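Local coordinates for triacylglycerol lipase (Yarrowia lipolytica, PDB 3O0D), which probably hydrolyses the ester bonds of triacylglycerols as an extracellular, glycosylated alpha/beta-hydrolase of the class 3 lipase family, at residues 64-69 against 161-166; 185-190 against 290-295; 229-234 against 283-288; 250-255 against 259-264. All coordinates share one frame; numbering follows the deposited sequence.

Contact 1. Residues 64-69 against 161-166; sequences LIFDVS and HSLGGA
L163 drives its two methyl groups into the turn around F66, and the two side chains cross at about a right angle. CD1 of L163 lies in the plane of the F66 ring and meets its edge, 3.7 Å from CD1 of F66. The other branch reaches the backbone instead: CD2 of L163 is 3.8 Å from O of F66. With CG anti to the backbone N (chi1 -179°), the side chain of L163 extends from the first turn of its helix toward F66, where its two methyls part. Cut back to an alanine, L163 would lose both methyls, which would probably leave the F66 ring edge without its partner and a gap beside the turn. That turn, type I from L64 to D67, is closed by D67 N to L64 O at 3.1 Å. S162, just before L163, fits the nucleophile position of a GxSxG elbow and is hydrogen-bonded to H289. Around the pair, helix 127-150 touches L163 through F129 and S132, helix 91-100 meets F66 through D97 and I98, and V68 leads into strand 68-75 of the central sheet.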
loop_
_atom_site.group_PDB
_atom_site.type_symbol
_atom_site.label_atom_id
_atom_site.label_comp_id
_atom_site.label_asym_id
_atom_site.label_seq_id
_atom_site.Cartn_x
_atom_site.Cartn_y
_atom_site.Cartn_z
ATOM N N LEU A 64 10.623 -5.869 15.981
ATOM C CA LEU A 64 11.298 -4.638 15.571
ATOM C C LEU A 64 10.227 -3.669 15.161
ATOM O O LEU A 64 9.091 -4.129 14.804
ATOM C CB LEU A 64 12.204 -4.893 14.390
ATOM C CG LEU A 64 13.267 -5.950 14.727
ATOM C CD1 LEU A 64 14.038 -6.392 13.463
ATOM C CD2 LEU A 64 14.231 -5.386 15.821
ATOM N N ILE A 65 10.594 -2.387 15.224
ATOM C CA ILE A 65 9.652 -1.286 14.998
ATOM C C ILE A 65 9.104 -1.318 13.574
ATOM O O ILE A 65 7.978 -0.911 13.346
ATOM C CB ILE A 65 10.276 0.101 15.329
ATOM C CG1 ILE A 65 9.235 1.169 15.148
ATOM C CG2 ILE A 65 11.473 0.432 14.449
ATOM C CD1 ILE A 65 8.133 1.062 16.219
ATOM N N PHE A 66 9.877 -1.856 12.647
ATOM C CA PHE A 66 9.341 -1.967 11.242
ATOM C C PHE A 66 8.825 -3.331 10.827
ATOM O O PHE A 66 8.621 -3.586 9.598
ATOM C CB PHE A 66 10.397 -1.484 10.302
ATOM C CG PHE A 66 10.542 0.004 10.300
ATOM C CD1 PHE A 66 9.655 0.808 9.581
ATOM C CD2 PHE A 66 11.585 0.612 10.990
ATOM C CE1 PHE A 66 9.786 2.152 9.576
ATOM C CE2 PHE A 66 11.738 1.988 10.970
ATOM C CZ PHE A 66 10.852 2.768 10.319
ATOM N N ASP A 67 8.561 -4.181 11.774
ATOM C CA ASP A 67 8.018 -5.499 11.487
ATOM C C ASP A 67 6.501 -5.410 11.176
ATOM O O ASP A 67 5.841 -4.395 11.478
ATOM C CB ASP A 67 8.214 -6.429 12.632
ATOM C CG ASP A 67 9.641 -7.042 12.653
ATOM O OD1 ASP A 67 10.422 -6.883 11.679
ATOM O OD2 ASP A 67 9.898 -7.731 13.646
ATOM N N VAL A 68 5.999 -6.491 10.576
ATOM C CA VAL A 68 4.681 -6.470 9.965
ATOM C C VAL A 68 3.792 -7.591 10.462
ATOM O O VAL A 68 4.251 -8.647 10.997
ATOM C CB VAL A 68 4.786 -6.469 8.392
ATOM C CG1 VAL A 68 5.440 -5.246 7.836
ATOM C CG2 VAL A 68 5.461 -7.760 7.951
ATOM N N SER A 69 2.472 -7.483 10.222
ATOM C CA SER A 69 1.520 -8.501 10.535
ATOM C C SER A 69 0.540 -8.446 9.301
ATOM O O SER A 69 0.625 -7.508 8.516
ATOM C CB SER A 69 0.689 -8.181 11.744
ATOM O OG SER A 69 1.557 -8.171 12.944
ATOM N N HIS A 161 -2.206 -0.671 4.491
ATOM C CA HIS A 161 -2.339 0.739 4.957
ATOM C C HIS A 161 -1.125 1.104 5.810
ATOM O O HIS A 161 -0.556 0.229 6.414
ATOM C CB HIS A 161 -3.609 0.785 5.765
ATOM C CG HIS A 161 -3.755 2.032 6.630
ATOM N ND1 HIS A 161 -4.074 3.300 6.152
ATOM C CD2 HIS A 161 -3.542 2.146 7.973
ATOM C CE1 HIS A 161 -4.103 4.146 7.186
ATOM N NE2 HIS A 161 -3.797 3.457 8.286
ATOM N N SER A 162 -0.671 2.340 5.628
ATOM C CA SER A 162 0.457 2.895 6.472
ATOM C C SER A 162 1.725 2.101 6.181
ATOM O O SER A 162 2.120 2.000 5.068
ATOM C CB SER A 162 0.030 2.750 7.937
ATOM O OG SER A 162 0.844 3.758 8.676
ATOM N N LEU A 163 2.465 1.639 7.205
ATOM C CA LEU A 163 3.696 0.890 6.899
ATOM C C LEU A 163 3.345 -0.371 6.030
ATOM O O LEU A 163 4.188 -0.786 5.214
ATOM C CB LEU A 163 4.343 0.501 8.239
ATOM C CG LEU A 163 5.664 -0.269 8.064
ATOM C CD1 LEU A 163 6.710 0.618 7.341
ATOM C CD2 LEU A 163 6.075 -0.815 9.448
ATOM N N GLY A 164 2.155 -0.963 6.291
ATOM C CA GLY A 164 1.618 -2.031 5.389
ATOM C C GLY A 164 1.624 -1.615 3.932
ATOM O O GLY A 164 1.851 -2.447 3.050
ATOM N N GLY A 165 1.376 -0.337 3.613
ATOM C CA GLY A 165 1.340 0.104 2.257
ATOM C C GLY A 165 2.771 0.137 1.694
ATOM O O GLY A 165 3.029 -0.108 0.543
ATOM N N ALA A 166 3.728 0.594 2.513
ATOM C CA ALA A 166 5.119 0.527 2.051
ATOM C C ALA A 166 5.541 -0.900 1.798
ATOM O O ALA A 166 6.208 -1.117 0.740
ATOM C CB ALA A 166 6.042 1.217 3.185
#

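Contact 2. Residues 185-190 against 290-295; sequences VTLGQP and LQYFVT. With K (potassium ion), chain N.
Y292 and L187 both turn CG anti to their own carbonyl carbon, with chi1 at -80° and -60°, and these torsions send the two side chains past each other in opposite directions. The phenol slides along L187 until its hydroxyl end arrives at G188. CB of L187 sits over one face of the ring, displaced toward the rim, 4.0 Å from CD2 of Y292. Further out on the leucine, CD2 of L187 packs 3.8 Å from CB of Y292, so the leucine follows the tyrosine from its root to the near side of its ring. At the far end CA of G188 is 3.1 Å from OH of Y292, while N of G188 approaches the ring obliquely, 3.5 Å from CZ of Y292. The absence of a side chain matters here, because a beta carbon on G188 would point at the ring and come tightly against CE1 of Y292; its positive phi (66°) also suits glycine. The phenol oxygen finds its polar partner in D230, to which it is hydrogen-bonded. A phenylalanine in place of Y292 would keep the apolar packing but would probably leave the carboxylate of D230 without one of its hydrogen-bond partners. One residue beyond G188, the side chain of Q189 reaches a potassium ion that H243 also binds. L187 ends strand 183-187, flanked by I225 of strand 222-227 and by A22 and A25 of helix 12-27, while F293 packs on F18 of the same helix.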
loop_
_atom_site.group_PDB
_atom_site.type_symbol
_atom_site.label_atom_id
_atom_site.label_comp_id
_atom_site.label_asym_id
_atom_site.label_seq_id
_atom_site.Cartn_x
_atom_site.Cartn_y
_atom_site.Cartn_z
ATOM N N VAL A 185 -2.267 -2.047 -4.367
ATOM C CA VAL A 185 -3.048 -0.824 -4.025
ATOM C C VAL A 185 -2.540 -0.512 -2.589
ATOM O O VAL A 185 -2.683 -1.336 -1.695
ATOM C CB VAL A 185 -4.551 -1.133 -3.905
ATOM C CG1 VAL A 185 -5.322 0.158 -3.442
ATOM C CG2 VAL A 185 -5.118 -1.551 -5.369
ATOM N N THR A 186 -2.094 0.712 -2.407
ATOM C CA THR A 186 -1.626 1.055 -1.040
ATOM C C THR A 186 -2.525 2.187 -0.538
ATOM O O THR A 186 -3.065 2.943 -1.347
ATOM C CB THR A 186 -0.135 1.514 -1.096
ATOM O OG1 THR A 186 0.019 2.780 -1.664
ATOM C CG2 THR A 186 0.761 0.506 -1.941
ATOM N N LEU A 187 -2.583 2.356 0.790
ATOM C CA LEU A 187 -3.393 3.469 1.361
ATOM C C LEU A 187 -2.521 4.127 2.423
ATOM O O LEU A 187 -1.992 3.433 3.313
ATOM C CB LEU A 187 -4.644 2.886 2.003
ATOM C CG LEU A 187 -5.531 2.097 0.982
ATOM C CD1 LEU A 187 -5.399 0.556 1.221
ATOM C CD2 LEU A 187 -7.076 2.444 1.272
ATOM N N GLY A 188 -2.419 5.451 2.329
ATOM C CA GLY A 188 -1.750 6.202 3.383
ATOM C C GLY A 188 -0.228 5.789 3.360
ATOM O O GLY A 188 0.378 5.656 4.441
ATOM N N GLN A 189 0.288 5.488 2.173
ATOM C CA GLN A 189 1.677 4.964 2.087
ATOM C C GLN A 189 2.741 6.022 2.127
ATOM O O GLN A 189 2.721 6.979 1.374
ATOM C CB GLN A 189 1.774 4.222 0.752
ATOM C CG GLN A 189 3.226 3.553 0.474
ATOM C CD GLN A 189 3.523 3.712 -0.983
ATOM O OE1 GLN A 189 2.687 3.294 -1.808
ATOM N NE2 GLN A 189 4.621 4.396 -1.325
ATOM N N PRO A 190 3.762 5.862 3.005
ATOM C CA PRO A 190 4.832 6.858 3.088
ATOM C C PRO A 190 5.760 6.765 1.850
ATOM O O PRO A 190 5.643 5.748 1.067
ATOM C CB PRO A 190 5.565 6.450 4.407
ATOM C CG PRO A 190 5.356 4.929 4.539
ATOM C CD PRO A 190 3.891 4.728 3.913
ATOM N N LEU A 290 -6.414 7.700 9.329
ATOM C CA LEU A 290 -7.367 6.531 9.384
ATOM C C LEU A 290 -8.471 6.595 8.308
ATOM O O LEU A 290 -9.122 5.597 8.113
ATOM C CB LEU A 290 -8.080 6.401 10.735
ATOM C CG LEU A 290 -7.097 6.418 11.922
ATOM C CD1 LEU A 290 -7.896 6.036 13.204
ATOM C CD2 LEU A 290 -5.886 5.475 11.632
ATOM N N GLN A 291 -8.740 7.766 7.755
ATOM C CA GLN A 291 -9.924 8.036 6.952
ATOM C C GLN A 291 -9.779 7.736 5.464
ATOM O O GLN A 291 -9.558 8.606 4.717
ATOM C CB GLN A 291 -10.430 9.489 7.170
ATOM C CG GLN A 291 -10.775 9.774 8.601
ATOM C CD GLN A 291 -10.942 11.251 8.907
ATOM O OE1 GLN A 291 -10.114 12.033 8.614
ATOM N NE2 GLN A 291 -12.009 11.574 9.580
ATOM N N TYR A 292 -9.916 6.454 5.128
ATOM C CA TYR A 292 -9.715 5.930 3.791
ATOM C C TYR A 292 -10.935 5.083 3.356
ATOM O O TYR A 292 -10.856 3.933 3.341
ATOM C CB TYR A 292 -8.419 5.095 3.718
ATOM C CG TYR A 292 -7.177 5.953 3.596
ATOM C CD1 TYR A 292 -6.499 6.408 4.715
ATOM C CD2 TYR A 292 -6.716 6.338 2.393
ATOM C CE1 TYR A 292 -5.419 7.203 4.615
ATOM C CE2 TYR A 292 -5.636 7.128 2.270
ATOM C CZ TYR A 292 -4.971 7.605 3.379
ATOM O OH TYR A 292 -3.904 8.444 3.180
ATOM N N PHE A 293 -12.020 5.759 2.986
ATOM C CA PHE A 293 -13.320 5.127 2.658
ATOM C C PHE A 293 -14.015 4.566 3.905
ATOM O O PHE A 293 -15.109 4.945 4.231
ATOM C CB PHE A 293 -13.221 4.045 1.557
ATOM C CG PHE A 293 -12.764 4.564 0.221
ATOM C CD1 PHE A 293 -11.470 4.454 -0.150
ATOM C CD2 PHE A 293 -13.632 5.090 -0.682
ATOM C CE1 PHE A 293 -11.032 4.927 -1.269
ATOM C CE2 PHE A 293 -13.153 5.558 -1.851
ATOM C CZ PHE A 293 -11.837 5.455 -2.130
ATOM N N VAL A 294 -13.310 3.660 4.570
ATOM C CA VAL A 294 -13.667 3.161 5.877
ATOM C C VAL A 294 -12.578 3.592 6.891
ATOM O O VAL A 294 -11.571 4.013 6.483
ATOM C CB VAL A 294 -13.776 1.642 5.918
ATOM C CG1 VAL A 294 -14.772 1.153 4.948
ATOM C CG2 VAL A 294 -12.483 1.047 5.571
ATOM N N THR A 295 -12.871 3.488 8.181
ATOM C CA THR A 295 -11.850 3.819 9.198
ATOM C C THR A 295 -10.792 2.730 9.250
ATOM O O THR A 295 -11.149 1.577 9.423
ATOM C CB THR A 295 -12.525 3.975 10.580
ATOM O OG1 THR A 295 -13.415 5.109 10.468
ATOM C CG2 THR A 295 -11.407 4.327 11.567
HETATM K K K N . 6.578 5.678 -3.444
HETATM O O HOH W 1 9.635 6.209 -3.537
#

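Contact 3. Residues 229-234 against 283-288; sequences GDIVPQ and VNVIGN
The amide of N288 is the flat group that reaches across to G229: its ND2 donates to O of G229 at 3.3 Å, with an N-H...O angle of 144°. Neither group is squarely aligned, since the donor stands 59° above the carbonyl plane and the acceptor is tilted from the amide plane. A beta carbon at G229 would come tight against ND2 of N288, and its positive phi is one that glycine readily adopts. The carboxylate of D230 is the second flat group. From above its plane N of V232 donates to OD1 of D230 at 3.0 Å, closing an Asx turn. A water accepts from N of I231 and lies within bonding distance of this OD1 and O of V285, with more acceptors in reach than protons. OD2 takes H289 as well as the phenol of Y292, so both carboxylate oxygens are engaged and the group's rotation is probably fixed. CB of D230 lies 3.8 Å from O of N288. I231 and V285 cross obliquely, and CD1 of I231 packs 3.7 Å from CG1 of V285. The I231 branch gets there with CG1 between its backbone N and carbonyl carbon (chi1 60°). The loop after strand 222-227 is tied to helix 285-290, which carries H289, an arrangement consistent with the acid and histidine parts of an alpha/beta-hydrolase Ser-His-Asp triad, with S162 as the probable nucleophile.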
loop_
_atom_site.group_PDB
_atom_site.type_symbol
_atom_site.label_atom_id
_atom_site.label_comp_id
_atom_site.label_asym_id
_atom_site.label_seq_id
_atom_site.Cartn_x
_atom_site.Cartn_y
_atom_site.Cartn_z
ATOM N N GLY A 229 -5.148 15.772 4.139
ATOM C CA GLY A 229 -4.738 16.004 5.521
ATOM C C GLY A 229 -3.878 14.925 6.123
ATOM O O GLY A 229 -3.302 15.091 7.191
ATOM N N ASP A 230 -3.736 13.781 5.450
ATOM C CA ASP A 230 -2.870 12.780 5.996
ATOM C C ASP A 230 -1.371 13.073 5.632
ATOM O O ASP A 230 -1.004 13.146 4.462
ATOM C CB ASP A 230 -3.264 11.428 5.352
ATOM C CG ASP A 230 -2.449 10.235 5.864
ATOM O OD1 ASP A 230 -1.632 10.371 6.824
ATOM O OD2 ASP A 230 -2.682 9.072 5.365
ATOM N N ILE A 231 -0.516 13.276 6.659
ATOM C CA ILE A 231 0.902 13.568 6.328
ATOM C C ILE A 231 1.699 12.366 6.062
ATOM O O ILE A 231 2.845 12.499 5.583
ATOM C CB ILE A 231 1.658 14.300 7.543
ATOM C CG1 ILE A 231 1.620 13.416 8.754
ATOM C CG2 ILE A 231 0.945 15.649 7.841
ATOM C CD1 ILE A 231 2.554 13.958 9.986
ATOM N N VAL A 232 1.183 11.200 6.311
ATOM C CA VAL A 232 2.043 9.973 6.114
ATOM C C VAL A 232 2.562 9.894 4.675
ATOM O O VAL A 232 3.732 9.586 4.432
ATOM C CB VAL A 232 1.391 8.731 6.660
ATOM C CG1 VAL A 232 2.292 7.418 6.479
ATOM C CG2 VAL A 232 1.136 8.968 8.213
ATOM N N PRO A 233 1.674 10.085 3.677
ATOM C CA PRO A 233 2.161 10.127 2.304
ATOM C C PRO A 233 3.102 11.282 1.897
ATOM O O PRO A 233 3.561 11.391 0.750
ATOM C CB PRO A 233 0.827 10.173 1.484
ATOM C CG PRO A 233 -0.134 9.435 2.371
ATOM C CD PRO A 233 0.195 10.072 3.738
ATOM N N GLN A 234 3.348 12.220 2.838
ATOM C CA GLN A 234 4.287 13.273 2.657
ATOM C C GLN A 234 5.645 13.037 3.334
ATOM O O GLN A 234 6.534 13.878 3.087
ATOM C CB GLN A 234 3.728 14.612 3.200
ATOM C CG GLN A 234 2.236 14.890 2.675
ATOM C CD GLN A 234 1.822 16.342 2.949
ATOM O OE1 GLN A 234 1.038 16.572 3.852
ATOM N NE2 GLN A 234 2.452 17.292 2.246
ATOM N N VAL A 283 -3.055 19.036 10.888
ATOM C CA VAL A 283 -2.995 19.042 12.356
ATOM C C VAL A 283 -3.266 17.734 13.006
ATOM O O VAL A 283 -2.413 17.231 13.811
ATOM C CB VAL A 283 -3.922 20.111 12.948
ATOM C CG1 VAL A 283 -4.179 19.840 14.479
ATOM C CG2 VAL A 283 -3.247 21.421 12.641
ATOM N N ASN A 284 -4.386 17.096 12.662
ATOM C CA ASN A 284 -4.770 15.869 13.362
ATOM C C ASN A 284 -4.262 14.556 12.757
ATOM O O ASN A 284 -4.974 13.805 11.968
ATOM C CB ASN A 284 -6.269 15.777 13.256
ATOM C CG ASN A 284 -6.813 14.840 14.209
ATOM O OD1 ASN A 284 -6.327 14.731 15.338
ATOM N ND2 ASN A 284 -7.878 14.163 13.826
ATOM N N VAL A 285 -3.020 14.247 13.102
ATOM C CA VAL A 285 -2.213 13.386 12.232
ATOM C C VAL A 285 -2.796 11.952 12.214
ATOM O O VAL A 285 -3.073 11.454 11.138
ATOM C CB VAL A 285 -0.735 13.395 12.771
ATOM C CG1 VAL A 285 0.154 12.212 12.155
ATOM C CG2 VAL A 285 -0.050 14.739 12.521
ATOM N N ILE A 286 -2.988 11.298 13.352
ATOM C CA ILE A 286 -3.489 9.916 13.381
ATOM C C ILE A 286 -4.911 9.888 12.792
ATOM O O ILE A 286 -5.182 9.078 11.894
ATOM C CB ILE A 286 -3.445 9.209 14.751
ATOM C CG1 ILE A 286 -2.025 9.029 15.227
ATOM C CG2 ILE A 286 -4.120 7.820 14.734
ATOM C CD1 ILE A 286 -1.088 8.221 14.298
ATOM N N GLY A 287 -5.815 10.794 13.237
ATOM C CA GLY A 287 -7.174 10.656 12.780
ATOM C C GLY A 287 -7.255 10.762 11.264
ATOM O O GLY A 287 -8.050 9.995 10.622
ATOM N N ASN A 288 -6.507 11.687 10.647
ATOM C CA ASN A 288 -6.613 11.926 9.208
ATOM C C ASN A 288 -5.987 10.759 8.462
ATOM O O ASN A 288 -6.374 10.447 7.352
ATOM C CB ASN A 288 -5.837 13.160 8.772
ATOM C CG ASN A 288 -6.471 14.473 9.321
ATOM O OD1 ASN A 288 -7.640 14.483 9.658
ATOM N ND2 ASN A 288 -5.712 15.554 9.342
HETATM O O HOH W 2 -2.366 15.056 9.404
HETATM O O HOH W 3 -1.610 12.105 8.956
#

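Contact 4. Residues 250-255 against 259-264; sequences IDWPLI and LSNVVM
A backbone hydrogen bond joins D251 and N261: N of D251 donates to O of N261 at 2.7 Å, nearly along the C=O axis (C=O...N angle 173°). CB of D251 lies 3.7 Å from that same oxygen. Beside this bond, the side chain of N261 bends toward W252, with CG anti to its own carbonyl carbon (chi1 -81°). Its amide group comes to the edge of the indole, CG of N261 lying 3.6 Å from CE3 of W252, and the two planes are inclined by 65°. CB of N261 is 3.4 Å from O of D251, so the asparagine lies close against the opposing backbone. One residue further along, I250 and V262 form an antiparallel, non-hydrogen-bonded pair with CA atoms 4.5 Å apart and both side chains on one face of the sheet. In the next shell, D251 is the centre of an inverse gamma turn, and its OD1 forms a salt bridge with R228. P253 lays its CD 3.4 Å above one face of the W252 ring, displaced toward its rim, and P258 also touches the indole. The pair closes the connection between strands 247-250 and 262-265, which run antiparallel toward one side of the large mixed sheet. I250 packs on I225 and H227 of neighbouring strand 222-227, whereas V262 touches V248 and also Y15 of helix 12-27.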
loop_
_atom_site.group_PDB
_atom_site.type_symbol
_atom_site.label_atom_id
_atom_site.label_comp_id
_atom_site.label_asym_id
_atom_site.label_seq_id
_atom_site.Cartn_x
_atom_site.Cartn_y
_atom_site.Cartn_z
ATOM N N ILE A 250 -8.286 11.172 -1.948
ATOM C CA ILE A 250 -9.648 11.363 -1.394
ATOM C C ILE A 250 -9.658 12.799 -0.896
ATOM O O ILE A 250 -9.068 13.079 0.167
ATOM C CB ILE A 250 -9.840 10.432 -0.245
ATOM C CG1 ILE A 250 -9.762 8.957 -0.685
ATOM C CG2 ILE A 250 -11.224 10.700 0.415
ATOM C CD1 ILE A 250 -9.703 7.982 0.565
ATOM N N ASP A 251 -10.291 13.672 -1.688
ATOM C CA ASP A 251 -10.367 15.079 -1.308
ATOM C C ASP A 251 -11.635 15.303 -0.477
ATOM O O ASP A 251 -12.627 15.912 -0.966
ATOM C CB ASP A 251 -10.331 15.960 -2.559
ATOM C CG ASP A 251 -10.016 17.435 -2.219
ATOM O OD1 ASP A 251 -10.090 17.801 -1.038
ATOM O OD2 ASP A 251 -9.643 18.189 -3.148
ATOM N N TRP A 252 -11.607 14.843 0.767
ATOM C CA TRP A 252 -12.835 14.885 1.646
ATOM C C TRP A 252 -12.325 14.707 3.033
ATOM O O TRP A 252 -11.403 13.950 3.228
ATOM C CB TRP A 252 -13.755 13.694 1.279
ATOM C CG TRP A 252 -15.187 13.869 1.796
ATOM C CD1 TRP A 252 -15.805 13.133 2.776
ATOM C CD2 TRP A 252 -16.093 14.917 1.432
ATOM N NE1 TRP A 252 -17.100 13.628 2.982
ATOM C CE2 TRP A 252 -17.304 14.684 2.144
ATOM C CE3 TRP A 252 -16.065 15.896 0.433
ATOM C CZ2 TRP A 252 -18.449 15.487 1.962
ATOM C CZ3 TRP A 252 -17.212 16.730 0.208
ATOM C CH2 TRP A 252 -18.383 16.501 1.009
ATOM N N PRO A 253 -12.998 15.316 4.001
ATOM C CA PRO A 253 -12.447 15.197 5.341
ATOM C C PRO A 253 -12.813 13.951 6.056
ATOM O O PRO A 253 -12.040 13.601 6.969
ATOM C CB PRO A 253 -13.043 16.411 6.098
ATOM C CG PRO A 253 -13.811 17.171 5.132
ATOM C CD PRO A 253 -13.998 16.382 3.836
ATOM N N LEU A 254 -13.832 13.179 5.600
ATOM C CA LEU A 254 -14.279 12.046 6.345
ATOM C C LEU A 254 -14.138 10.735 5.555
ATOM O O LEU A 254 -13.880 10.760 4.349
ATOM C CB LEU A 254 -15.765 12.237 6.657
ATOM C CG LEU A 254 -15.991 13.497 7.554
ATOM C CD1 LEU A 254 -17.441 13.716 7.789
ATOM C CD2 LEU A 254 -15.261 13.414 8.884
ATOM N N ILE A 255 -14.489 9.639 6.222
ATOM C CA ILE A 255 -14.740 8.366 5.512
ATOM C C ILE A 255 -15.958 8.545 4.587
ATOM O O ILE A 255 -16.657 9.585 4.602
ATOM C CB ILE A 255 -14.946 7.208 6.492
ATOM C CG1 ILE A 255 -16.114 7.494 7.486
ATOM C CG2 ILE A 255 -13.606 6.982 7.281
ATOM C CD1 ILE A 255 -16.600 6.299 8.408
ATOM N N LEU A 259 -18.590 10.392 -4.491
ATOM C CA LEU A 259 -17.894 9.988 -5.726
ATOM C C LEU A 259 -17.132 11.120 -6.372
ATOM O O LEU A 259 -16.048 10.877 -6.880
ATOM C CB LEU A 259 -18.996 9.481 -6.731
ATOM C CG LEU A 259 -18.437 9.039 -8.091
ATOM C CD1 LEU A 259 -17.453 7.903 -7.947
ATOM C CD2 LEU A 259 -19.690 8.475 -8.915
ATOM N N SER A 260 -17.672 12.345 -6.340
ATOM C CA SER A 260 -17.019 13.464 -6.996
ATOM C C SER A 260 -15.632 13.805 -6.366
ATOM O O SER A 260 -14.886 14.569 -6.968
ATOM C CB SER A 260 -17.915 14.696 -6.863
ATOM O OG SER A 260 -18.345 14.875 -5.515
ATOM N N ASN A 261 -15.412 13.277 -5.189
ATOM C CA ASN A 261 -14.287 13.762 -4.374
ATOM C C ASN A 261 -13.187 12.725 -4.224
ATOM O O ASN A 261 -12.237 12.931 -3.438
ATOM C CB ASN A 261 -14.780 14.188 -3.030
ATOM C CG ASN A 261 -15.364 15.577 -3.122
ATOM O OD1 ASN A 261 -14.728 16.627 -2.721
ATOM N ND2 ASN A 261 -16.542 15.637 -3.656
ATOM N N VAL A 262 -13.171 11.715 -5.079
ATOM C CA VAL A 262 -11.982 10.855 -5.158
ATOM C C VAL A 262 -11.385 11.097 -6.608
ATOM O O VAL A 262 -12.105 10.879 -7.607
ATOM C CB VAL A 262 -12.371 9.391 -4.982
ATOM C CG1 VAL A 262 -11.112 8.417 -5.080
ATOM C CG2 VAL A 262 -13.147 9.080 -3.680
ATOM N N VAL A 263 -10.129 11.524 -6.715
ATOM C CA VAL A 263 -9.641 12.002 -8.014
ATOM C C VAL A 263 -8.329 11.242 -8.317
ATOM O O VAL A 263 -7.597 10.846 -7.390
ATOM C CB VAL A 263 -9.447 13.543 -8.076
ATOM C CG1 VAL A 263 -10.826 14.252 -7.985
ATOM C CG2 VAL A 263 -8.450 14.031 -6.934
ATOM N N MET A 264 -8.022 11.101 -9.622
ATOM C CA MET A 264 -6.738 10.507 -10.003
ATOM C C MET A 264 -5.778 11.665 -10.269
ATOM O O MET A 264 -6.123 12.631 -10.963
ATOM C CB MET A 264 -6.967 9.761 -11.349
ATOM C CG MET A 264 -8.096 8.704 -11.359
ATOM S SD MET A 264 -7.806 7.446 -10.134
ATOM C CE MET A 264 -6.397 6.488 -10.871
#

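Overall arrangement
Contacts 1, 2 and 3 surround the probable catalytic centre, whose Ser-His-Asp pattern joins S162 of contact 1 and D230 of contact 3 to H289. Contact 2 links them: N of S162 lies 2.9 Å from O of L187, a probable hydrogen bond, and OH of Y292 lies 2.6 Å from OD2 of D230. Contacts 1 and 3 do not touch, their centres being about 17 Å apart. Contact 4 is distant from contact 1, with centres about 25 Å apart, but its centre is about 12 Å from that of contact 2, which it touches where O of F293 is 3.2 Å from CB of I255. Along the chain, contact 4 nests within the loop closed by contact 3, itself nested within that of contact 2.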